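Local coordinates for antigen 43 (Escherichia coli, PDB 4KH3), which mediates self-association of the Escherichia coli cells that carry it, clumping them through a molecular Velcro-like mechanism associated with aggregation and biofilms, at residues 132-137 with 160-165; 139-144 with 167-172; 174-179 with 193-198; 184-189 with 201-206. All coordinates share one frame; numbering follows the deposited sequence.

Overall arrangement
The four contacts stack successive coils of a parallel beta-helix, with centres about 11 to 16 Å apart. Contacts 1 and 2 join the same two coils on consecutive strands: 134-136 and 139-140 of one coil with 162-164 and 166-168 of the next, around a corner of the chain. Contacts 3 and 4 follow along the sequence and join the next two coils, through strands 173-176 and 192-195 in one face and strands 181-188 and 198-205 in another. Strand 166-168 neighbours strand 181-188, carrying contact 2 into contact 4, while Ile168 also packs against Gln174 and Gln193 of contact 3. Repeated parallel pairing thus builds an elongated stack of coils, consistent with the probable stalk role of this adhesin family.

Contact 1: 132-137 with 160-165; sequences GGLATG and GGTAES
The flat group here is the carboxylate of Glu164: Leu134 CD1 lies over one of its faces, 3.8 Å from CD, while Thr136 CG2 comes in obliquely from that same side and reaches OE2 at 3.6 Å. These residues belong to neighbouring coils of a parallel beta-helix, where strands 134-136 and 162-164 run in register, their axes 4.7 Å apart. Leu134 turns its CG anti to the backbone N (chi1 171°), which brings CD1 across the interstrand gap to within 4.0 Å of Thr162 CG2. Branched and aliphatic residues suit this partly exposed face, since their methyl groups cover the neighbouring strand while the carboxylate of Glu164, on the same face, lies against the methyls of Leu134 and Thr136. Ala135 and Ala163 point to the buried face, and their small methyls leave room for Ile129, which touches both, and for Gln157. The bond from Glu164 N to Ala135 O, 2.7 Å long, is almost straight at 172°. Gly161, lacking a side chain, can bring its CA to 3.7 Å from Gly133 O at the start of the pairing. That carbonyl oxygen accepts Thr162 N at 3.0 Å and also a water proton, and the same water lies 2.7 Å from Thr162 OG1.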
loop_
_atom_site.group_PDB
_atom_site.type_symbol
_atom_site.label_atom_id
_atom_site.label_comp_id
_atom_site.label_asym_id
_atom_site.label_seq_id
_atom_site.Cartn_x
_atom_site.Cartn_y
_atom_site.Cartn_z
ATOM N N GLY A 132 23.147 -4.463 -22.016
ATOM C CA GLY A 132 23.159 -5.282 -23.209
ATOM C C GLY A 132 22.853 -6.750 -22.973
ATOM O O GLY A 132 22.847 -7.538 -23.921
ATOM N N GLY A 133 22.625 -7.129 -21.716
ATOM C CA GLY A 133 22.298 -8.504 -21.383
ATOM C C GLY A 133 20.816 -8.752 -21.602
ATOM O O GLY A 133 20.034 -7.801 -21.599
ATOM N N LEU A 134 20.426 -10.011 -21.793
ATOM C CA LEU A 134 19.009 -10.344 -21.978
ATOM C C LEU A 134 18.611 -11.579 -21.176
ATOM O O LEU A 134 19.328 -12.595 -21.162
ATOM C CB LEU A 134 18.665 -10.545 -23.470
ATOM C CG LEU A 134 17.269 -11.095 -23.818
ATOM C CD1 LEU A 134 16.146 -10.094 -23.532
ATOM C CD2 LEU A 134 17.178 -11.587 -25.263
ATOM N N ALA A 135 17.467 -11.489 -20.503
ATOM C CA ALA A 135 16.863 -12.667 -19.878
ATOM C C ALA A 135 15.415 -12.845 -20.343
ATOM O O ALA A 135 14.621 -11.894 -20.346
ATOM C CB ALA A 135 16.922 -12.580 -18.375
ATOM N N THR A 136 15.067 -14.063 -20.740
ATOM C CA THR A 136 13.686 -14.344 -21.076
ATOM C C THR A 136 13.174 -15.487 -20.209
ATOM O O THR A 136 13.937 -16.366 -19.812
ATOM C CB THR A 136 13.529 -14.743 -22.555
ATOM O OG1 THR A 136 14.242 -15.958 -22.793
ATOM C CG2 THR A 136 14.081 -13.666 -23.477
ATOM N N GLY A 137 11.871 -15.488 -19.946
ATOM C CA GLY A 137 11.242 -16.580 -19.235
ATOM C C GLY A 137 11.803 -16.793 -17.842
ATOM O O GLY A 137 11.825 -17.915 -17.353
ATOM N N GLY A 160 19.870 -4.606 -15.358
ATOM C CA GLY A 160 20.576 -3.464 -15.893
ATOM C C GLY A 160 20.445 -3.469 -17.393
ATOM O O GLY A 160 20.546 -2.422 -18.044
ATOM N N GLY A 161 20.207 -4.661 -17.940
ATOM C CA GLY A 161 19.922 -4.828 -19.353
ATOM C C GLY A 161 18.433 -4.992 -19.609
ATOM O O GLY A 161 17.643 -4.103 -19.320
ATOM N N THR A 162 18.043 -6.138 -20.155
ATOM C CA THR A 162 16.653 -6.351 -20.514
ATOM C C THR A 162 16.117 -7.687 -20.001
ATOM O O THR A 162 16.763 -8.734 -20.135
ATOM C CB THR A 162 16.460 -6.266 -22.051
ATOM O OG1 THR A 162 16.893 -4.983 -22.505
ATOM C CG2 THR A 162 14.993 -6.444 -22.434
ATOM N N ALA A 163 14.932 -7.639 -19.407
ATOM C CA ALA A 163 14.249 -8.853 -18.979
ATOM C C ALA A 163 12.893 -8.928 -19.679
ATOM O O ALA A 163 12.128 -7.961 -19.689
ATOM C CB ALA A 163 14.079 -8.863 -17.470
ATOM N N GLU A 164 12.613 -10.072 -20.287
ATOM C CA GLU A 164 11.338 -10.291 -20.955
ATOM C C GLU A 164 10.630 -11.509 -20.396
ATOM O O GLU A 164 11.266 -12.505 -20.075
ATOM C CB GLU A 164 11.550 -10.480 -22.459
ATOM C CG GLU A 164 11.993 -9.217 -23.163
ATOM C CD GLU A 164 12.535 -9.486 -24.555
ATOM O OE1 GLU A 164 12.849 -8.515 -25.278
ATOM O OE2 GLU A 164 12.659 -10.675 -24.912
ATOM N N SER A 165 9.307 -11.425 -20.310
ATOM C CA SER A 165 8.462 -12.558 -19.930
ATOM C C SER A 165 8.910 -13.134 -18.604
ATOM O O SER A 165 9.240 -14.316 -18.492
ATOM C CB SER A 165 8.473 -13.644 -21.013
ATOM O OG SER A 165 8.064 -13.117 -22.261
HETATM O O HOH W 1 19.393 -5.383 -23.294
#

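Contact 2: 139-144 with 167-172; sequences IVNTGA and TINKNG
Ile139 and Val140 pair in parallel with Thr167 and Ile168, the bonds running from Val140 N to Thr167 O and from Asn169 N to Val140 O, before the 169-172 turn. The next side chains out, Asn141 and Asn169, lie side by side and point the same way with their amide planes 24° apart. Asn169 ND2 gives a proton to Asn141 OD1 over 3.0 Å, within the carbonyl plane of the acceptor. Asn141 ND2 in turn bonds Asn122 OD1 of the preceding coil, extending a row of asparagine amides. Beside it Ile139 CG2 rests 3.5 Å from Asn169 ND2, and its CD1 packs against Thr167 CB at 4.0 Å. On the buried face, Val140 CB stands 4.3 Å from Ile168 CG2, apolar groups being suited to the interior of a beta-helix. Asn169 to Gly172 form a type II turn, with Asn171 taking the positive phi that asparagine tolerates well. Asn171 O accepts Ala144 N at 2.6 Å from above its carbonyl plane, and a water joins Asn141 O to Asn171 ND2. An amide both donates and accepts, so an asparagine can take a proton from one neighbour and give one to the other, as Asn141 does between Asn169 and Asn122.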
loop_
_atom_site.group_PDB
_atom_site.type_symbol
_atom_site.label_atom_id
_atom_site.label_comp_id
_atom_site.label_asym_id
_atom_site.label_seq_id
_atom_site.Cartn_x
_atom_site.Cartn_y
_atom_site.Cartn_z
ATOM N N ILE A 139 11.905 -17.131 -14.005
ATOM C CA ILE A 139 11.015 -17.404 -12.884
ATOM C C ILE A 139 11.753 -17.003 -11.614
ATOM O O ILE A 139 12.801 -17.567 -11.295
ATOM C CB ILE A 139 10.673 -18.899 -12.809
ATOM C CG1 ILE A 139 10.253 -19.418 -14.188
ATOM C CG2 ILE A 139 9.613 -19.165 -11.758
ATOM C CD1 ILE A 139 9.027 -18.732 -14.759
ATOM N N VAL A 140 11.218 -16.017 -10.905
ATOM C CA VAL A 140 11.888 -15.448 -9.745
ATOM C C VAL A 140 11.184 -15.853 -8.446
ATOM O O VAL A 140 10.077 -15.381 -8.154
ATOM C CB VAL A 140 11.933 -13.918 -9.872
ATOM C CG1 VAL A 140 12.808 -13.305 -8.761
ATOM C CG2 VAL A 140 12.455 -13.535 -11.265
ATOM N N ASN A 141 11.841 -16.710 -7.666
ATOM C CA ASN A 141 11.231 -17.332 -6.486
ATOM C C ASN A 141 11.830 -16.856 -5.164
ATOM O O ASN A 141 11.535 -17.401 -4.097
ATOM C CB ASN A 141 11.314 -18.866 -6.583
ATOM C CG ASN A 141 10.392 -19.423 -7.647
ATOM O OD1 ASN A 141 9.362 -18.824 -7.943
ATOM N ND2 ASN A 141 10.759 -20.566 -8.239
ATOM N N THR A 142 12.653 -15.821 -5.232
ATOM C CA THR A 142 13.422 -15.433 -4.077
ATOM C C THR A 142 13.845 -13.988 -4.224
ATOM O O THR A 142 13.776 -13.431 -5.328
ATOM C CB THR A 142 14.675 -16.323 -3.959
ATOM O OG1 THR A 142 15.274 -16.159 -2.671
ATOM C CG2 THR A 142 15.681 -15.974 -5.044
ATOM N N GLY A 143 14.277 -13.394 -3.111
ATOM C CA GLY A 143 14.760 -12.028 -3.100
ATOM C C GLY A 143 13.875 -11.046 -2.342
ATOM O O GLY A 143 14.308 -9.936 -2.042
ATOM N N ALA A 144 12.641 -11.429 -2.035
ATOM C CA ALA A 144 11.736 -10.532 -1.305
ATOM C C ALA A 144 11.518 -10.935 0.150
ATOM O O ALA A 144 10.760 -10.269 0.863
ATOM C CB ALA A 144 10.379 -10.410 -2.020
ATOM N N THR A 167 8.178 -14.094 -14.683
ATOM C CA THR A 167 7.205 -14.336 -13.626
ATOM C C THR A 167 7.869 -14.149 -12.271
ATOM O O THR A 167 8.904 -14.768 -11.982
ATOM C CB THR A 167 6.657 -15.772 -13.647
ATOM O OG1 THR A 167 5.880 -15.989 -14.827
ATOM C CG2 THR A 167 5.773 -16.015 -12.424
ATOM N N ILE A 168 7.274 -13.308 -11.433
ATOM C CA ILE A 168 7.750 -13.139 -10.074
ATOM C C ILE A 168 6.754 -13.778 -9.109
ATOM O O ILE A 168 5.642 -13.284 -8.915
ATOM C CB ILE A 168 7.978 -11.650 -9.729
ATOM C CG1 ILE A 168 8.800 -10.955 -10.824
ATOM C CG2 ILE A 168 8.714 -11.501 -8.395
ATOM C CD1 ILE A 168 8.870 -9.432 -10.647
ATOM N N ASN A 169 7.145 -14.899 -8.517
ATOM C CA ASN A 169 6.273 -15.580 -7.567
ATOM C C ASN A 169 6.393 -15.040 -6.143
ATOM O O ASN A 169 7.115 -14.071 -5.907
ATOM C CB ASN A 169 6.532 -17.072 -7.613
ATOM C CG ASN A 169 6.023 -17.691 -8.895
ATOM O OD1 ASN A 169 4.863 -17.497 -9.259
ATOM N ND2 ASN A 169 6.893 -18.426 -9.602
ATOM N N LYS A 170 5.681 -15.658 -5.208
ATOM C CA LYS A 170 5.793 -15.292 -3.800
ATOM C C LYS A 170 7.265 -15.314 -3.384
ATOM O O LYS A 170 8.009 -16.232 -3.756
ATOM C CB LYS A 170 4.979 -16.267 -2.952
ATOM C CG LYS A 170 4.978 -15.980 -1.460
ATOM C CD LYS A 170 4.029 -16.948 -0.745
ATOM C CE LYS A 170 4.142 -16.870 0.776
ATOM N NZ LYS A 170 3.816 -15.513 1.307
ATOM N N ASN A 171 7.677 -14.280 -2.656
ATOM C CA ASN A 171 9.065 -14.111 -2.211
ATOM C C ASN A 171 10.047 -13.661 -3.277
ATOM O O ASN A 171 11.221 -13.453 -2.979
ATOM C CB ASN A 171 9.600 -15.374 -1.527
ATOM C CG ASN A 171 8.763 -15.778 -0.332
ATOM O OD1 ASN A 171 8.385 -14.937 0.492
ATOM N ND2 ASN A 171 8.443 -17.064 -0.246
ATOM N N GLY A 172 9.580 -13.516 -4.514
ATOM C CA GLY A 172 10.461 -13.101 -5.592
ATOM C C GLY A 172 10.638 -11.595 -5.640
ATOM O O GLY A 172 9.713 -10.839 -5.353
HETATM O O HOH W 2 9.554 -18.912 -2.565
#

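Contact 3: 174-179 with 193-198; sequences QVIWSS and QTVHGE
Gln174 OE1 takes a proton from Gln193 NE2 over 2.7 Å, nearly in line with its C=O, and the two amides lie almost coplanar, 18° apart. Both side chains run out extended, with CG anti to the backbone N, which lays the two amides side by side, edge to edge, in neighbouring coils. Ile176 crosses the Gln193 side chain obliquely, its CD1 lying over the amide 3.5 Å from NE2 and reaching Val195 CG2 at 4.0 Å, filling the buried face with carbon. On the other face Val175 CG1 meets the edge of the His196 ring, 4.0 Å from CD2. The backbone behind them is held by regular parallel pairing, with Ile176 N to Thr194 O close to straight at 177°. Where the strands stop, Ile176 O accepts His196 N at 2.8 Å and, weakly, Gly197 N. Gly197 has no CB to meet Trp177 O, which its CA approaches to 3.2 Å. Further out, Gln174 NE2 bonds Gln157 OE1 and Gln193 OE1 is bonded by Gln209 NE2, giving each amide of the pair a partner on both its oxygen and its nitrogen. Such an internal row of identical side chains, one per coil, is a hallmark of parallel beta-helices.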
loop_
_atom_site.group_PDB
_atom_site.type_symbol
_atom_site.label_atom_id
_atom_site.label_comp_id
_atom_site.label_asym_id
_atom_site.label_seq_id
_atom_site.Cartn_x
_atom_site.Cartn_y
_atom_site.Cartn_z
ATOM N N GLN A 174 12.374 -8.493 -8.229
ATOM C CA GLN A 174 13.077 -8.023 -9.416
ATOM C C GLN A 174 13.367 -6.531 -9.239
ATOM O O GLN A 174 12.464 -5.740 -8.989
ATOM C CB GLN A 174 12.257 -8.260 -10.683
ATOM C CG GLN A 174 12.941 -7.743 -11.948
ATOM C CD GLN A 174 11.987 -7.653 -13.134
ATOM O OE1 GLN A 174 11.114 -6.795 -13.173
ATOM N NE2 GLN A 174 12.165 -8.532 -14.109
ATOM N N VAL A 175 14.635 -6.158 -9.338
ATOM C CA VAL A 175 15.023 -4.766 -9.260
ATOM C C VAL A 175 15.435 -4.310 -10.644
ATOM O O VAL A 175 16.294 -4.919 -11.268
ATOM C CB VAL A 175 16.211 -4.573 -8.307
ATOM C CG1 VAL A 175 16.591 -3.104 -8.229
ATOM C CG2 VAL A 175 15.874 -5.115 -6.939
ATOM N N ILE A 176 14.822 -3.245 -11.138
ATOM C CA ILE A 176 15.233 -2.692 -12.420
ATOM C C ILE A 176 16.078 -1.457 -12.184
ATOM O O ILE A 176 15.569 -0.429 -11.752
ATOM C CB ILE A 176 14.035 -2.298 -13.279
ATOM C CG1 ILE A 176 13.097 -3.496 -13.454
ATOM C CG2 ILE A 176 14.512 -1.814 -14.629
ATOM C CD1 ILE A 176 11.744 -3.121 -13.968
ATOM N N TRP A 177 17.370 -1.552 -12.468
ATOM C CA TRP A 177 18.249 -0.408 -12.296
ATOM C C TRP A 177 17.875 0.650 -13.317
ATOM O O TRP A 177 17.184 0.351 -14.290
ATOM C CB TRP A 177 19.715 -0.838 -12.393
ATOM C CG TRP A 177 20.025 -1.896 -11.380
ATOM C CD1 TRP A 177 20.348 -3.206 -11.621
ATOM C CD2 TRP A 177 19.980 -1.752 -9.955
ATOM N NE1 TRP A 177 20.524 -3.879 -10.433
ATOM C CE2 TRP A 177 20.309 -3.005 -9.395
ATOM C CE3 TRP A 177 19.704 -0.679 -9.095
ATOM C CZ2 TRP A 177 20.372 -3.213 -8.018
ATOM C CZ3 TRP A 177 19.760 -0.889 -7.725
ATOM C CH2 TRP A 177 20.092 -2.145 -7.202
ATOM N N SER A 178 18.307 1.885 -13.085
ATOM C CA SER A 178 17.890 3.027 -13.911
ATOM C C SER A 178 18.119 2.828 -15.413
ATOM O O SER A 178 17.380 3.358 -16.239
ATOM C CB SER A 178 18.585 4.306 -13.446
ATOM O OG SER A 178 19.975 4.227 -13.690
ATOM N N SER A 179 19.131 2.050 -15.761
ATOM C CA SER A 179 19.422 1.786 -17.169
ATOM C C SER A 179 18.623 0.597 -17.687
ATOM O O SER A 179 18.585 0.342 -18.885
ATOM C CB SER A 179 20.904 1.462 -17.331
ATOM O OG SER A 179 21.232 0.296 -16.579
ATOM N N GLN A 193 8.385 -5.889 -7.637
ATOM C CA GLN A 193 9.282 -5.307 -8.618
ATOM C C GLN A 193 9.545 -3.851 -8.226
ATOM O O GLN A 193 8.617 -3.090 -7.939
ATOM C CB GLN A 193 8.656 -5.373 -9.994
ATOM C CG GLN A 193 9.364 -4.605 -11.069
ATOM C CD GLN A 193 8.514 -4.523 -12.324
ATOM O OE1 GLN A 193 7.443 -3.909 -12.320
ATOM N NE2 GLN A 193 8.970 -5.161 -13.392
ATOM N N THR A 194 10.821 -3.492 -8.184
ATOM C CA THR A 194 11.254 -2.163 -7.827
ATOM C C THR A 194 11.775 -1.556 -9.104
ATOM O O THR A 194 12.656 -2.125 -9.742
ATOM C CB THR A 194 12.415 -2.218 -6.823
ATOM O OG1 THR A 194 12.027 -3.000 -5.691
ATOM C CG2 THR A 194 12.792 -0.825 -6.366
ATOM N N VAL A 195 11.242 -0.402 -9.476
ATOM C CA VAL A 195 11.573 0.197 -10.760
ATOM C C VAL A 195 12.379 1.492 -10.632
ATOM O O VAL A 195 11.833 2.528 -10.279
ATOM C CB VAL A 195 10.296 0.511 -11.551
ATOM C CG1 VAL A 195 10.644 1.081 -12.917
ATOM C CG2 VAL A 195 9.422 -0.740 -11.670
ATOM N N HIS A 196 13.672 1.432 -10.933
ATOM C CA HIS A 196 14.457 2.649 -11.109
ATOM C C HIS A 196 14.564 2.967 -12.585
ATOM O O HIS A 196 14.788 4.118 -12.959
ATOM C CB HIS A 196 15.856 2.497 -10.527
ATOM C CG HIS A 196 15.869 2.091 -9.094
ATOM N ND1 HIS A 196 15.719 2.995 -8.063
ATOM C CD2 HIS A 196 16.006 0.874 -8.510
ATOM C CE1 HIS A 196 15.765 2.353 -6.911
ATOM N NE2 HIS A 196 15.940 1.066 -7.152
ATOM N N GLY A 197 14.411 1.938 -13.419
ATOM C CA GLY A 197 14.519 2.097 -14.860
ATOM C C GLY A 197 13.154 2.156 -15.515
ATOM O O GLY A 197 12.327 2.994 -15.146
ATOM N N GLU A 198 12.917 1.257 -16.471
ATOM C CA GLU A 198 11.623 1.153 -17.139
ATOM C C GLU A 198 10.942 -0.209 -16.944
ATOM O O GLU A 198 11.579 -1.266 -17.060
ATOM C CB GLU A 198 11.776 1.410 -18.645
ATOM C CG GLU A 198 12.394 2.739 -19.025
ATOM C CD GLU A 198 11.390 3.701 -19.623
ATOM O OE1 GLU A 198 10.206 3.314 -19.773
ATOM O OE2 GLU A 198 11.787 4.844 -19.943
HETATM O O HOH W 3 16.147 6.040 -15.451
#

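Contact 4: 184-189 with 201-206; sequences DTLIYA and NTRLEG
Asp184 and Asn201 stand side by side at the corners of two successive coils of the parallel beta-helix, pointing the same way with carboxylate and amide planes only 11° apart. Asn201 ND2 bonds Asp184 OD1 weakly, over 3.3 Å. Both residues have positive phi, which Asp and Asn accept more readily than most, and this lets the chain turn into the next face. From there strands 185-188 and 202-205 run parallel, joined by bonds such as that from Arg203 N to Thr185 O at 2.8 Å. Inside, Ile187 and Leu204 lie alongside one another, Ile187 CD1 3.7 Å from Leu204 CD2. Ile187 CD1 also crosses to Thr202 CG2 at 3.8 Å, so branched aliphatic groups and the threonine methyl close the interior together, and Gln193, from another face of the coil, packs on Ile187 and Thr202. Outside, Leu186 extends CD1 over the aliphatic part of Arg203, touching CD at 3.8 Å, while the guanidinium lies farther out on the exposed surface. Tyr188 and Glu205 point the same way as each other; their contact is through carbon, Tyr188 CE1 to Glu205 CG at 3.7 Å, with ring and carboxylate planes 70° apart. A bend at chi2 (65°) leads the end of Glu205 away from 184-189, and Asn223 ND2 of the following coil bonds its OE1. On the buried side, one water joins the two threonine hydroxyls, 2.6 Å from Thr185 OG1 and 2.8 Å from Thr202 OG1.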
loop_
_atom_site.group_PDB
_atom_site.type_symbol
_atom_site.label_atom_id
_atom_site.label_comp_id
_atom_site.label_asym_id
_atom_site.label_seq_id
_atom_site.Cartn_x
_atom_site.Cartn_y
_atom_site.Cartn_z
ATOM N N ASP A 184 6.887 -7.218 -20.058
ATOM C CA ASP A 184 5.970 -8.340 -19.820
ATOM C C ASP A 184 6.332 -9.067 -18.537
ATOM O O ASP A 184 6.994 -10.103 -18.557
ATOM C CB ASP A 184 5.944 -9.326 -20.997
ATOM C CG ASP A 184 5.777 -8.633 -22.356
ATOM O OD1 ASP A 184 4.966 -7.693 -22.471
ATOM O OD2 ASP A 184 6.482 -9.027 -23.312
ATOM N N THR A 185 5.890 -8.521 -17.416
ATOM C CA THR A 185 6.226 -9.087 -16.135
ATOM C C THR A 185 4.948 -9.470 -15.412
ATOM O O THR A 185 4.029 -8.663 -15.304
ATOM C CB THR A 185 7.018 -8.075 -15.304
ATOM O OG1 THR A 185 8.200 -7.710 -16.021
ATOM C CG2 THR A 185 7.418 -8.648 -13.980
ATOM N N LEU A 186 4.894 -10.709 -14.923
ATOM C CA LEU A 186 3.749 -11.185 -14.152
ATOM C C LEU A 186 4.120 -11.286 -12.681
ATOM O O LEU A 186 5.063 -11.979 -12.320
ATOM C CB LEU A 186 3.293 -12.546 -14.680
ATOM C CG LEU A 186 2.248 -13.304 -13.868
ATOM C CD1 LEU A 186 0.961 -12.489 -13.728
ATOM C CD2 LEU A 186 1.961 -14.662 -14.517
ATOM N N ILE A 187 3.389 -10.591 -11.819
ATOM C CA ILE A 187 3.756 -10.565 -10.406
ATOM C C ILE A 187 2.631 -11.054 -9.494
ATOM O O ILE A 187 1.573 -10.427 -9.402
ATOM C CB ILE A 187 4.206 -9.145 -9.974
ATOM C CG1 ILE A 187 5.131 -8.533 -11.029
ATOM C CG2 ILE A 187 4.888 -9.174 -8.619
ATOM C CD1 ILE A 187 5.742 -7.240 -10.598
ATOM N N TYR A 188 2.859 -12.180 -8.821
ATOM C CA TYR A 188 1.848 -12.746 -7.926
ATOM C C TYR A 188 1.940 -12.170 -6.519
ATOM O O TYR A 188 2.887 -11.444 -6.182
ATOM C CB TYR A 188 1.954 -14.278 -7.864
ATOM C CG TYR A 188 1.533 -14.991 -9.138
ATOM C CD1 TYR A 188 0.191 -15.123 -9.470
ATOM C CD2 TYR A 188 2.482 -15.546 -9.995
ATOM C CE1 TYR A 188 -0.207 -15.781 -10.630
ATOM C CE2 TYR A 188 2.102 -16.207 -11.149
ATOM C CZ TYR A 188 0.751 -16.312 -11.465
ATOM O OH TYR A 188 0.355 -16.959 -12.608
ATOM N N ALA A 189 0.942 -12.497 -5.709
ATOM C CA ALA A 189 0.913 -12.122 -4.306
ATOM C C ALA A 189 2.240 -12.480 -3.659
ATOM O O ALA A 189 2.718 -13.612 -3.816
ATOM C CB ALA A 189 -0.226 -12.849 -3.602
ATOM N N ASN A 201 4.408 -3.154 -19.496
ATOM C CA ASN A 201 3.453 -4.273 -19.450
ATOM C C ASN A 201 3.650 -5.190 -18.247
ATOM O O ASN A 201 4.225 -6.263 -18.347
ATOM C CB ASN A 201 3.480 -5.090 -20.747
ATOM C CG ASN A 201 3.451 -4.209 -21.982
ATOM O OD1 ASN A 201 2.641 -3.293 -22.080
ATOM N ND2 ASN A 201 4.341 -4.480 -22.928
ATOM N N THR A 202 3.156 -4.752 -17.106
ATOM C CA THR A 202 3.307 -5.486 -15.878
ATOM C C THR A 202 1.925 -5.826 -15.367
ATOM O O THR A 202 1.045 -4.964 -15.277
ATOM C CB THR A 202 4.068 -4.650 -14.831
ATOM O OG1 THR A 202 5.311 -4.213 -15.387
ATOM C CG2 THR A 202 4.336 -5.458 -13.584
ATOM N N ARG A 203 1.734 -7.098 -15.052
ATOM C CA ARG A 203 0.468 -7.570 -14.562
ATOM C C ARG A 203 0.615 -7.890 -13.078
ATOM O O ARG A 203 1.346 -8.794 -12.700
ATOM C CB ARG A 203 0.035 -8.796 -15.360
ATOM C CG ARG A 203 -1.360 -9.280 -15.048
ATOM C CD ARG A 203 -1.618 -10.604 -15.721
ATOM N NE ARG A 203 -2.495 -10.559 -16.897
ATOM C CZ ARG A 203 -2.117 -10.901 -18.127
ATOM N NH1 ARG A 203 -0.862 -11.278 -18.365
ATOM N NH2 ARG A 203 -2.991 -10.880 -19.127
ATOM N N LEU A 204 -0.056 -7.125 -12.234
ATOM C CA LEU A 204 0.030 -7.376 -10.808
ATOM C C LEU A 204 -1.109 -8.299 -10.411
ATOM O O LEU A 204 -2.230 -7.848 -10.150
ATOM C CB LEU A 204 -0.016 -6.070 -10.020
ATOM C CG LEU A 204 1.035 -5.041 -10.438
ATOM C CD1 LEU A 204 0.912 -3.761 -9.607
ATOM C CD2 LEU A 204 2.445 -5.640 -10.336
ATOM N N GLU A 205 -0.815 -9.599 -10.407
ATOM C CA GLU A 205 -1.779 -10.616 -10.023
ATOM C C GLU A 205 -1.686 -10.824 -8.506
ATOM O O GLU A 205 -1.356 -11.904 -8.031
ATOM C CB GLU A 205 -1.481 -11.911 -10.786
ATOM C CG GLU A 205 -2.607 -12.925 -10.768
ATOM C CD GLU A 205 -3.863 -12.438 -11.490
ATOM O OE1 GLU A 205 -3.747 -11.638 -12.440
ATOM O OE2 GLU A 205 -4.970 -12.864 -11.103
ATOM N N GLY A 206 -1.956 -9.763 -7.753
ATOM C CA GLY A 206 -1.786 -9.773 -6.310
ATOM C C GLY A 206 -0.444 -9.206 -5.865
ATOM O O GLY A 206 -0.216 -8.957 -4.672
HETATM O O HOH W 4 7.632 -5.244 -16.490
HETATM O O HOH W 5 -1.312 -14.449 -6.385
#